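Local atomic coordinates of beta-hexosaminidase Amuc_2018 (Akkermansia muciniphila, PDB entry 6JEB), a protein that hydrolyses terminal non-reducing N-acetylglucosamine and N-acetylgalactosamine residues from beta-N-acetylhexosaminides, including terminally unbranched N-glycans and chitobiose. Residues A196-Y201 with P210-R215; E203-P208 with E223-Q228. All blocks are in the same frame, centred on the assembly; numbering follows the deposited sequence.

How the contacts relate
Both contacts lie in the long connection between the third and fourth strands of the catalytic TIM barrel, strands 183-187 and 251-253. From the N terminus, the chain passes through helix 195-200, then runs through 203-208 and returns at 210-215 to lie along that helix, closing contact 1. It goes on to 223-228, which comes back to 203-208 at the zinc ion and closes contact 2 before helix 230-246 begins. The two loops therefore cross, since each contact has one segment within the loop of the other. The two meet at His198, whose ring stacks on Phe205 and whose side chain touches Glu223, joining the helix to the loop carrying two zinc ligands.

Contact 1 of 2, residues A196-Y201 with P210-R215; sequences ALHAAY and PDMNVR
Met212 and Val214 lay an extended piece of chain against one side of helix 195-200, meeting His198, Ala199 and Ala196 in turn. The run begins at Pro210, near water 1, which sits among backbone oxygens, 2.7 Å from Pro210 O and also close to Ala199 O, with more acceptors in reach than it has protons to give. Met212 then turns its side chain inward. In the conformer considered here, one of two modelled, bends at chi2 (78°) and chi3 (68°) fold the thioether back until CE stands 4.0 Å from the centroid of the His198 ring, almost exactly on its normal, as a CH-pi contact. Its CB packs nearer the rim, 3.8 Å from His198 CD2. The ring has a polar anchor too, since NE2 is hydrogen-bonded to the backbone N of Lys209. This is a TIM-barrel beta-to-alpha connection doubling back over the short helix that begins two residues after His193 of the charge relay system. Across the middle of the contact, the small methyl of Ala199 lets the backbone come close: CB is 3.5 Å from Met212 O, and Ala199 CA adds a CA-H...O contact to that oxygen. Asn213 contributes mainly backbone. Val214 divides its two methyls between helix residues, CG2 lying 3.8 Å from Ala199 CB and CG1 4.1 Å from Ala196 CB. The Arg215 side chain leads away from 196-201, yet its NH1 reaches back to Gln195 OE1 at the start of the helix, while Gln195 NE2 donates to Asn213 O.

Contact 2 of 2, residues E203-P208 with E223-Q228; sequences EFFCFP and ELVCPQ. With ZN (zinc ion), chain B.
A zinc ion ties the two segments together, bound by Cys206 SG and Cys226 SG as neighbouring ligands, each at 2.3 Å. Cys267 and Cys270 complete a four-cysteine site, whose CxxC pair comes from the helical region after the barrel's fourth strand. Beside the metal, a single beta bridge pairs Phe205 with Val225, and Cys226 N donates to Phe204 O over 2.9 Å in a nearly straight bond (171°). The Phe205 side chain lies along the other segment. Its CB is 4.0 Å from Leu224 O, and CG is no nearer. With CG anti to the carbonyl carbon (chi1 -66°), the ring is carried toward Glu223 and Val225, and CD2 comes to 3.3 Å from Leu224 O. Next along the same side, CE2 lies 3.7 Å from Val225 N, while the carbonyl oxygen of Glu223 sits at the ring edge. At the tip, CZ is 3.8 Å from Val225 CG1, the methyl that covers a ring face in a CH-pi contact. Replacing Phe205 with an alanine would probably open a gap between Val225 CG1 and the backbone of Glu223 and Leu224. Glu223 is tied in by its head group as well: OE1 accepts from water 2, which in turn accepts from Phe207 N, and OE2 makes a salt bridge with Lys209. The thiolate charge at the metal is probably eased by a backbone donor, Gln228 N, which points its hydrogen at Cys226 SG over 3.5 Å.

Contact 1 of 2, residues A196-Y201 with P210-R215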
ATOM      1  N   ALA A 196     -19.289   9.118  -0.447  1.00 11.76           N
ATOM      2  CA  ALA A 196     -19.629   9.008   0.970  1.00 11.39           C
ATOM      3  C   ALA A 196     -19.596  10.378   1.640  1.00 12.09           C
ATOM      4  O   ALA A 196     -20.503  10.725   2.414  1.00 12.56           O
ATOM      5  CB  ALA A 196     -18.705   8.009   1.674  1.00 12.26           C
ATOM      6  N   LEU A 197     -18.578  11.184   1.325  1.00 11.76           N
ATOM      7  CA  LEU A 197     -18.521  12.544   1.845  1.00 11.82           C
ATOM      8  C   LEU A 197     -19.715  13.370   1.369  1.00 11.76           C
ATOM      9  O   LEU A 197     -20.267  14.172   2.135  1.00 13.31           O
ATOM     10  CB  LEU A 197     -17.195  13.202   1.441  1.00 11.60           C
ATOM     11  CG  LEU A 197     -16.940  14.620   1.969  1.00 10.87           C
ATOM     12  CD1 LEU A 197     -16.942  14.656   3.495  1.00 11.86           C
ATOM     13  CD2 LEU A 197     -15.631  15.182   1.402  1.00 13.80           C
ATOM     14  N   HIS A 198     -20.139  13.179   0.113  1.00 12.09           N
ATOM     15  CA  HIS A 198     -21.301  13.905  -0.399  1.00 13.34           C
ATOM     16  C   HIS A 198     -22.572  13.501   0.338  1.00 12.94           C
ATOM     17  O   HIS A 198     -23.422  14.351   0.629  1.00 14.60           O
ATOM     18  CB  HIS A 198     -21.437  13.688  -1.914  1.00 13.76           C
ATOM     19  CG  HIS A 198     -22.396  14.627  -2.586  1.00 15.06           C
ATOM     20  ND1 HIS A 198     -22.098  15.266  -3.771  1.00 15.68           N
ATOM     21  CD2 HIS A 198     -23.647  15.027  -2.248  1.00 16.07           C
ATOM     22  CE1 HIS A 198     -23.118  16.027  -4.129  1.00 15.69           C
ATOM     23  NE2 HIS A 198     -24.070  15.903  -3.220  1.00 16.49           N
ATOM     24  N   ALA A 199     -22.728  12.210   0.635  1.00 13.20           N
ATOM     25  CA  ALA A 199     -23.896  11.769   1.392  1.00 13.63           C
ATOM     26  C   ALA A 199     -23.988  12.485   2.736  1.00 13.72           C
ATOM     27  O   ALA A 199     -25.085  12.865   3.173  1.00 14.35           O
ATOM     28  CB  ALA A 199     -23.847  10.252   1.588  1.00 12.84           C
ATOM     29  N   ALA A 200     -22.839  12.709   3.386  1.00 12.14           N
ATOM     30  CA  ALA A 200     -22.822  13.364   4.693  1.00 11.95           C
ATOM     31  C   ALA A 200     -22.895  14.882   4.577  1.00 12.89           C
ATOM     32  O   ALA A 200     -23.643  15.529   5.322  1.00 14.14           O
ATOM     33  CB  ALA A 200     -21.560  12.963   5.456  1.00 12.97           C
ATOM     34  N   TYR A 201     -22.107  15.463   3.670  1.00 12.61           N
ATOM     35  CA  TYR A 201     -21.916  16.912   3.577  1.00 12.12           C
ATOM     36  C   TYR A 201     -22.076  17.349   2.125  1.00 12.94           C
ATOM     37  O   TYR A 201     -21.103  17.734   1.459  1.00 14.04           O
ATOM     38  CB  TYR A 201     -20.554  17.326   4.148  1.00 11.53           C
ATOM     39  CG  TYR A 201     -20.481  17.113   5.643  1.00 11.48           C
ATOM     40  CD1 TYR A 201     -21.166  17.956   6.510  1.00 13.48           C
ATOM     41  CD2 TYR A 201     -19.763  16.049   6.192  1.00 11.94           C
ATOM     42  CE1 TYR A 201     -21.143  17.760   7.878  1.00 14.07           C
ATOM     43  CE2 TYR A 201     -19.732  15.844   7.566  1.00 12.94           C
ATOM     44  CZ  TYR A 201     -20.419  16.712   8.403  1.00 12.88           C
ATOM     45  OH  TYR A 201     -20.405  16.513   9.763  1.00 13.00           O
ATOM     46  N   PRO A 210     -28.890  16.574  -1.544  1.00 21.08           N
ATOM     47  CA  PRO A 210     -29.190  16.084  -0.187  1.00 23.10           C
ATOM     48  C   PRO A 210     -29.674  14.645  -0.142  1.00 22.85           C
ATOM     49  O   PRO A 210     -29.511  13.987   0.895  1.00 23.90           O
ATOM     50  CB  PRO A 210     -30.268  17.058   0.310  1.00 26.79           C
ATOM     51  CG  PRO A 210     -30.049  18.297  -0.488  1.00 29.84           C
ATOM     52  CD  PRO A 210     -29.575  17.844  -1.844  1.00 24.53           C
ATOM     53  N   ASP A 211     -30.251  14.130  -1.227  1.00 22.21           N
ATOM     54  CA  ASP A 211     -30.744  12.758  -1.253  1.00 22.76           C
ATOM     55  C   ASP A 211     -29.651  11.735  -1.525  1.00 20.08           C
ATOM     56  O   ASP A 211     -29.940  10.532  -1.509  1.00 21.68           O
ATOM     57  CB  ASP A 211     -31.852  12.610  -2.301  1.00 27.49           C
ATOM     58  CG  ASP A 211     -33.094  13.401  -1.952  1.00 38.53           C
ATOM     59  OD1 ASP A 211     -33.411  13.526  -0.747  1.00 41.24           O
ATOM     60  OD2 ASP A 211     -33.759  13.895  -2.887  1.00 43.28           O
ATOM     61  N   MET A 212     -28.418  12.177  -1.766  1.00 17.68           N
ATOM     62  CA  MET A 212     -27.331  11.257  -2.077  0.80 17.72           C
ATOM     63  C   MET A 212     -27.107  10.291  -0.925  1.00 17.51           C
ATOM     64  O   MET A 212     -27.085  10.696   0.240  1.00 18.54           O
ATOM     65  CB  MET A 212     -26.044  12.056  -2.276  0.80 20.49           C
ATOM     66  CG  MET A 212     -24.837  11.201  -2.591  0.80 20.30           C
ATOM     67  SD  MET A 212     -24.857  10.670  -4.307  0.80 19.47           S
ATOM     68  CE  MET A 212     -24.578  12.236  -5.136  0.80 22.31           C
ATOM     69  N   ASN A 213     -26.929   9.017  -1.254  1.00 16.24           N
ATOM     70  CA  ASN A 213     -26.583   7.995  -0.279  1.00 16.02           C
ATOM     71  C   ASN A 213     -25.153   7.536  -0.515  1.00 15.21           C
ATOM     72  O   ASN A 213     -24.585   7.732  -1.591  1.00 15.48           O
ATOM     73  CB  ASN A 213     -27.528   6.795  -0.384  1.00 19.60           C
ATOM     74  CG  ASN A 213     -28.955   7.164  -0.086  1.00 29.56           C
ATOM     75  OD1 ASN A 213     -29.230   7.899   0.859  1.00 33.74           O
ATOM     76  ND2 ASN A 213     -29.875   6.674  -0.904  1.00 36.00           N
ATOM     77  N   VAL A 214     -24.572   6.923   0.514  1.00 13.40           N
ATOM     78  CA  VAL A 214     -23.270   6.294   0.344  1.00 11.74           C
ATOM     79  C   VAL A 214     -23.389   5.218  -0.732  1.00 12.77           C
ATOM     80  O   VAL A 214     -24.389   4.493  -0.809  1.00 15.04           O
ATOM     81  CB  VAL A 214     -22.782   5.734   1.691  1.00 12.34           C
ATOM     82  CG1 VAL A 214     -21.442   5.004   1.528  1.00 13.32           C
ATOM     83  CG2 VAL A 214     -22.663   6.855   2.726  1.00 13.73           C
ATOM     84  N   ARG A 215     -22.380   5.131  -1.593  1.00 13.17           N
ATOM     85  CA  ARG A 215     -22.479   4.271  -2.765  1.00 12.81           C
ATOM     86  C   ARG A 215     -22.462   2.803  -2.358  1.00 13.90           C
ATOM     87  O   ARG A 215     -21.723   2.400  -1.451  1.00 14.41           O
ATOM     88  CB  ARG A 215     -21.325   4.561  -3.725  1.00 13.82           C
ATOM     89  CG  ARG A 215     -21.627   4.176  -5.167  1.00 14.12           C
ATOM     90  CD  ARG A 215     -20.450   4.497  -6.068  1.00 15.14           C
ATOM     91  NE  ARG A 215     -20.677   4.105  -7.455  1.00 16.20           N
ATOM     92  CZ  ARG A 215     -21.148   4.914  -8.401  1.00 16.77           C
ATOM     93  NH1 ARG A 215     -21.472   6.172  -8.109  1.00 17.65           N
ATOM     94  NH2 ARG A 215     -21.302   4.462  -9.644  1.00 19.14           N
TER
HETATM   95  O   HOH W   1     -27.326  12.843   1.970  1.00 27.47           O

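Contact 2 of 2, residues E203-P208 with E223-Q228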
ATOM      1  N   GLU A 203     -23.106  19.995   0.999  1.00 15.41           N
ATOM      2  CA  GLU A 203     -22.708  21.390   0.869  1.00 14.44           C
ATOM      3  C   GLU A 203     -21.243  21.566   0.477  1.00 14.37           C
ATOM      4  O   GLU A 203     -20.852  22.685   0.129  1.00 16.59           O
ATOM      5  CB  GLU A 203     -23.001  22.148   2.171  1.00 16.13           C
ATOM      6  CG  GLU A 203     -22.245  21.625   3.405  1.00 18.27           C
ATOM      7  CD  GLU A 203     -23.075  20.688   4.271  1.00 21.35           C
ATOM      8  OE1 GLU A 203     -23.816  19.855   3.710  1.00 22.16           O
ATOM      9  OE2 GLU A 203     -22.995  20.789   5.520  1.00 23.54           O
ATOM     10  N   PHE A 204     -20.424  20.510   0.524  1.00 14.08           N
ATOM     11  CA  PHE A 204     -19.031  20.621   0.097  1.00 13.66           C
ATOM     12  C   PHE A 204     -18.863  20.515  -1.416  1.00 13.68           C
ATOM     13  O   PHE A 204     -17.732  20.631  -1.900  1.00 15.43           O
ATOM     14  CB  PHE A 204     -18.164  19.523   0.732  1.00 13.27           C
ATOM     15  CG  PHE A 204     -18.033  19.603   2.235  1.00 13.68           C
ATOM     16  CD1 PHE A 204     -18.511  20.688   2.963  1.00 14.44           C
ATOM     17  CD2 PHE A 204     -17.400  18.569   2.921  1.00 13.70           C
ATOM     18  CE1 PHE A 204     -18.368  20.729   4.369  1.00 15.14           C
ATOM     19  CE2 PHE A 204     -17.250  18.595   4.312  1.00 13.91           C
ATOM     20  CZ  PHE A 204     -17.737  19.676   5.038  1.00 14.57           C
ATOM     21  N   PHE A 205     -19.941  20.309  -2.169  1.00 13.69           N
ATOM     22  CA  PHE A 205     -19.860  19.930  -3.572  1.00 13.91           C
ATOM     23  C   PHE A 205     -20.492  20.992  -4.464  1.00 13.64           C
ATOM     24  O   PHE A 205     -21.344  21.772  -4.031  1.00 15.65           O
ATOM     25  CB  PHE A 205     -20.505  18.553  -3.788  1.00 13.53           C
ATOM     26  CG  PHE A 205     -19.748  17.453  -3.104  1.00 13.39           C
ATOM     27  CD1 PHE A 205     -19.859  17.267  -1.729  1.00 13.34           C
ATOM     28  CD2 PHE A 205     -18.869  16.659  -3.819  1.00 14.49           C
ATOM     29  CE1 PHE A 205     -19.110  16.286  -1.083  1.00 13.65           C
ATOM     30  CE2 PHE A 205     -18.126  15.668  -3.190  1.00 13.67           C
ATOM     31  CZ  PHE A 205     -18.246  15.474  -1.819  1.00 13.62           C
ATOM     32  N   CYS A 206     -20.057  21.008  -5.731  1.00 14.32           N
ATOM     33  CA  CYS A 206     -20.551  22.002  -6.683  1.00 15.07           C
ATOM     34  C   CYS A 206     -22.062  21.911  -6.853  1.00 16.06           C
ATOM     35  O   CYS A 206     -22.745  22.937  -6.988  1.00 17.66           O
ATOM     36  CB  CYS A 206     -19.877  21.805  -8.042  1.00 14.81           C
ATOM     37  SG  CYS A 206     -18.070  21.874  -8.024  1.00 15.82           S
ATOM     38  N   PHE A 207     -22.597  20.691  -6.875  1.00 15.76           N
ATOM     39  CA  PHE A 207     -24.018  20.441  -7.106  1.00 16.15           C
ATOM     40  C   PHE A 207     -24.534  19.602  -5.944  1.00 15.18           C
ATOM     41  O   PHE A 207     -24.642  18.370  -6.044  1.00 17.29           O
ATOM     42  CB  PHE A 207     -24.249  19.790  -8.472  1.00 17.27           C
ATOM     43  CG  PHE A 207     -23.869  20.679  -9.624  1.00 16.97           C
ATOM     44  CD1 PHE A 207     -24.774  21.610 -10.124  1.00 17.76           C
ATOM     45  CD2 PHE A 207     -22.602  20.615 -10.188  1.00 17.86           C
ATOM     46  CE1 PHE A 207     -24.431  22.450 -11.166  1.00 18.02           C
ATOM     47  CE2 PHE A 207     -22.248  21.449 -11.243  1.00 17.60           C
ATOM     48  CZ  PHE A 207     -23.169  22.367 -11.732  1.00 18.03           C
ATOM     49  N   PRO A 208     -24.865  20.241  -4.825  1.00 15.95           N
ATOM     50  CA  PRO A 208     -25.294  19.486  -3.640  1.00 16.50           C
ATOM     51  C   PRO A 208     -26.570  18.700  -3.906  1.00 17.86           C
ATOM     52  O   PRO A 208     -27.548  19.216  -4.463  1.00 19.41           O
ATOM     53  CB  PRO A 208     -25.506  20.575  -2.580  1.00 17.51           C
ATOM     54  CG  PRO A 208     -24.669  21.721  -3.047  1.00 19.94           C
ATOM     55  CD  PRO A 208     -24.756  21.683  -4.552  1.00 17.37           C
ATOM     56  N   GLU A 223     -18.697  13.277  -8.614  1.00 15.33           N
ATOM     57  CA  GLU A 223     -18.866  14.282  -7.565  1.00 15.56           C
ATOM     58  C   GLU A 223     -17.507  14.741  -7.044  1.00 15.47           C
ATOM     59  O   GLU A 223     -16.815  13.993  -6.346  1.00 18.22           O
ATOM     60  CB  GLU A 223     -19.708  13.701  -6.433  1.00 17.48           C
ATOM     61  CG  GLU A 223     -21.132  13.381  -6.832  1.00 19.23           C
ATOM     62  CD  GLU A 223     -21.921  14.623  -7.196  1.00 22.80           C
ATOM     63  OE1 GLU A 223     -21.574  15.717  -6.701  1.00 24.31           O
ATOM     64  OE2 GLU A 223     -22.891  14.508  -7.973  1.00 23.48           O
ATOM     65  N   LEU A 224     -17.129  15.978  -7.351  1.00 14.48           N
ATOM     66  CA  LEU A 224     -15.895  16.562  -6.847  1.00 13.58           C
ATOM     67  C   LEU A 224     -16.221  17.627  -5.806  1.00 13.40           C
ATOM     68  O   LEU A 224     -17.168  18.405  -5.978  1.00 15.22           O
ATOM     69  CB  LEU A 224     -15.088  17.214  -7.981  1.00 13.75           C
ATOM     70  CG  LEU A 224     -14.767  16.366  -9.217  1.00 15.04           C
ATOM     71  CD1 LEU A 224     -13.763  17.079 -10.104  1.00 16.22           C
ATOM     72  CD2 LEU A 224     -14.236  14.990  -8.833  1.00 16.43           C
ATOM     73  N   VAL A 225     -15.430  17.675  -4.729  1.00 13.08           N
ATOM     74  CA  VAL A 225     -15.559  18.799  -3.808  1.00 13.05           C
ATOM     75  C   VAL A 225     -15.323  20.103  -4.576  1.00 13.59           C
ATOM     76  O   VAL A 225     -14.555  20.155  -5.547  1.00 15.69           O
ATOM     77  CB  VAL A 225     -14.624  18.689  -2.591  1.00 13.73           C
ATOM     78  CG1 VAL A 225     -15.076  17.560  -1.668  1.00 15.04           C
ATOM     79  CG2 VAL A 225     -13.162  18.504  -3.037  1.00 15.06           C
ATOM     80  N   CYS A 226     -16.015  21.161  -4.155  1.00 14.95           N
ATOM     81  CA  CYS A 226     -15.926  22.440  -4.846  1.00 14.46           C
ATOM     82  C   CYS A 226     -14.831  23.284  -4.206  1.00 14.98           C
ATOM     83  O   CYS A 226     -14.974  23.680  -3.040  1.00 15.13           O
ATOM     84  CB  CYS A 226     -17.256  23.174  -4.781  1.00 14.51           C
ATOM     85  SG  CYS A 226     -17.182  24.767  -5.653  1.00 15.63           S
ATOM     86  N   PRO A 227     -13.738  23.595  -4.910  1.00 14.40           N
ATOM     87  CA  PRO A 227     -12.664  24.390  -4.290  1.00 15.32           C
ATOM     88  C   PRO A 227     -13.080  25.800  -3.914  1.00 15.23           C
ATOM     89  O   PRO A 227     -12.318  26.474  -3.209  1.00 17.35           O
ATOM     90  CB  PRO A 227     -11.566  24.414  -5.366  1.00 17.00           C
ATOM     91  CG  PRO A 227     -11.872  23.252  -6.263  1.00 16.42           C
ATOM     92  CD  PRO A 227     -13.380  23.148  -6.267  1.00 15.74           C
ATOM     93  N   GLN A 228     -14.241  26.274  -4.367  1.00 15.47           N
ATOM     94  CA  GLN A 228     -14.640  27.643  -4.057  1.00 15.63           C
ATOM     95  C   GLN A 228     -15.322  27.774  -2.708  1.00 17.52           C
ATOM     96  O   GLN A 228     -15.592  28.900  -2.274  1.00 18.85           O
ATOM     97  CB  GLN A 228     -15.581  28.187  -5.137  1.00 15.92           C
ATOM     98  CG  GLN A 228     -15.197  27.801  -6.568  1.00 16.91           C
ATOM     99  CD  GLN A 228     -13.698  27.866  -6.837  1.00 17.99           C
ATOM    100  OE1 GLN A 228     -12.978  28.716  -6.300  1.00 19.39           O
ATOM    101  NE2 GLN A 228     -13.225  26.968  -7.684  1.00 17.52           N
TER
HETATM  102 ZN    ZN B 501     -17.553  24.156  -7.882  1.00 16.03          ZN
HETATM  103  O   HOH W   2     -21.143  18.268  -7.327  1.00 16.16           O